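Local atomic coordinates of antigen 43 (Escherichia coli, PDB entry 4KH3), a protein that mediates self-association of Escherichia coli cells as an autotransporter adhesin, causing the bacterial clumping linked to aggregation and biofilms. Residues 294-299 / 313-318. Numbering follows the deposited sequence.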
loop_
_atom_site.group_PDB
_atom_site.type_symbol
_atom_site.label_atom_id
_atom_site.label_comp_id
_atom_site.label_asym_id
_atom_site.label_seq_id
_atom_site.Cartn_x
_atom_site.Cartn_y
_atom_site.Cartn_z
ATOM N N VAL A 294 7.004 -5.519 15.200
ATOM C CA VAL A 294 6.914 -6.864 14.649
ATOM C C VAL A 294 6.526 -6.738 13.187
ATOM O O VAL A 294 5.556 -6.047 12.847
ATOM C CB VAL A 294 5.887 -7.726 15.416
ATOM C CG1 VAL A 294 5.518 -8.996 14.623
ATOM C CG2 VAL A 294 6.426 -8.078 16.794
ATOM N N LEU A 295 7.298 -7.396 12.331
ATOM C CA LEU A 295 7.173 -7.249 10.894
ATOM C C LEU A 295 6.917 -8.576 10.212
ATOM O O LEU A 295 7.807 -9.412 10.135
ATOM C CB LEU A 295 8.466 -6.668 10.328
ATOM C CG LEU A 295 8.875 -5.277 10.802
ATOM C CD1 LEU A 295 10.287 -4.969 10.284
ATOM C CD2 LEU A 295 7.879 -4.244 10.326
ATOM N N GLU A 296 5.708 -8.760 9.692
ATOM C CA GLU A 296 5.378 -9.975 8.953
ATOM C C GLU A 296 4.334 -9.677 7.884
ATOM O O GLU A 296 3.715 -8.616 7.907
ATOM C CB GLU A 296 4.884 -11.057 9.916
ATOM C CG GLU A 296 3.775 -10.589 10.856
ATOM C CD GLU A 296 3.625 -11.465 12.096
ATOM O OE1 GLU A 296 4.403 -12.430 12.276
ATOM O OE2 GLU A 296 2.725 -11.180 12.906
ATOM N N ASN A 297 4.168 -10.594 6.933
ATOM C CA ASN A 297 3.081 -10.514 5.952
ATOM C C ASN A 297 3.033 -9.243 5.134
ATOM O O ASN A 297 1.950 -8.719 4.859
ATOM C CB ASN A 297 1.726 -10.658 6.636
ATOM C CG ASN A 297 1.274 -12.076 6.716
ATOM O OD1 ASN A 297 1.852 -12.959 6.076
ATOM N ND2 ASN A 297 0.223 -12.315 7.489
ATOM N N GLY A 298 4.194 -8.736 4.751
ATOM C CA GLY A 298 4.228 -7.496 4.010
ATOM C C GLY A 298 4.625 -6.328 4.886
ATOM O O GLY A 298 4.873 -5.235 4.372
ATOM N N GLY A 299 4.687 -6.552 6.199
ATOM C CA GLY A 299 5.181 -5.534 7.114
ATOM C C GLY A 299 6.586 -5.092 6.727
ATOM O O GLY A 299 7.364 -5.864 6.151
ATOM N N ARG A 313 11.272 -7.698 15.491
ATOM C CA ARG A 313 11.048 -9.079 15.074
ATOM C C ARG A 313 10.725 -9.107 13.566
ATOM O O ARG A 313 9.795 -8.451 13.103
ATOM C CB ARG A 313 9.938 -9.705 15.920
ATOM C CG ARG A 313 9.537 -11.099 15.512
ATOM C CD ARG A 313 10.593 -12.115 15.867
ATOM N NE ARG A 313 10.254 -13.419 15.313
ATOM C CZ ARG A 313 11.095 -14.445 15.234
ATOM N NH1 ARG A 313 12.342 -14.319 15.677
ATOM N NH2 ARG A 313 10.687 -15.594 14.699
ATOM N N VAL A 314 11.528 -9.818 12.786
ATOM C CA VAL A 314 11.305 -9.860 11.350
ATOM C C VAL A 314 10.924 -11.267 10.925
ATOM O O VAL A 314 11.789 -12.131 10.783
ATOM C CB VAL A 314 12.544 -9.417 10.573
ATOM C CG1 VAL A 314 12.185 -9.156 9.121
ATOM C CG2 VAL A 314 13.152 -8.164 11.210
ATOM N N ASP A 315 9.628 -11.489 10.724
ATOM C CA ASP A 315 9.122 -12.816 10.407
ATOM C C ASP A 315 8.691 -12.968 8.977
ATOM O O ASP A 315 8.977 -12.127 8.137
ATOM C CB ASP A 315 7.944 -13.182 11.298
ATOM C CG ASP A 315 8.377 -13.536 12.678
ATOM O OD1 ASP A 315 9.604 -13.668 12.868
ATOM O OD2 ASP A 315 7.510 -13.683 13.563
ATOM N N ASP A 316 7.973 -14.054 8.729
ATOM C CA ASP A 316 7.642 -14.471 7.383
ATOM C C ASP A 316 6.954 -13.361 6.599
ATOM O O ASP A 316 5.828 -12.990 6.901
ATOM C CB ASP A 316 6.766 -15.722 7.423
ATOM C CG ASP A 316 6.654 -16.391 6.065
ATOM O OD1 ASP A 316 7.540 -16.150 5.209
ATOM O OD2 ASP A 316 5.685 -17.153 5.855
ATOM N N GLY A 317 7.647 -12.833 5.597
ATOM C CA GLY A 317 7.098 -11.774 4.776
ATOM C C GLY A 317 7.397 -10.390 5.323
ATOM O O GLY A 317 7.008 -9.382 4.730
ATOM N N GLY A 318 8.084 -10.336 6.459
ATOM C CA GLY A 318 8.527 -9.069 7.011
ATOM C C GLY A 318 9.833 -8.573 6.405
ATOM O O GLY A 318 10.705 -9.365 6.027
HETATM O O HOH W 1 7.846 -7.028 3.747
#
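Leu295 ties its strand to the parallel strand of Val314 through both backbone polar atoms: its N donates to Arg313 O (2.8 Å) and its O accepts from Asp315 N (2.8 Å). Leu295 and Val314 turn their branched apolar side chains to the same face, where both rest on Leu320 in the buried core. On the other face, Val294 CG2 lies 4.0 Å from Arg313 CB.

Glu296 runs along Asp315: its CB sits 3.7 Å from Asp316 O, CG stands between the backbone N and carbonyl carbon (chi1 51°), and the chain then extends the same way as its neighbour. At the tip, OE1 comes 3.6 Å from Asp315 OD2, the carboxylate planes 43° apart. Arg279 forms salt bridges with both Glu296 OE1 and Asp315 OD2, and Arg313 NE with Asp315 OD1, which probably offsets the repulsion between the acids; Glu296 OE2 accepts from Gly263 N.

Beyond the in-register strands the turns, type I' and type II, stay joined: Asn297 N donates almost straight to Asp316 O (172° at the hydrogen), and Gly298 N reaches Gly317 O from above its carbonyl plane. Glycine suits position 318, because Gly318 CA packs 3.2 Å from Leu295 O, leaving no room for a side chain. A water bridges Gly299 O and Gly317 O. Parallel strands and turns stacked on successive rungs typify a parallel beta-helix, here consistent with the right-handed pectate-lyase-like fold of autotransporter passenger domains.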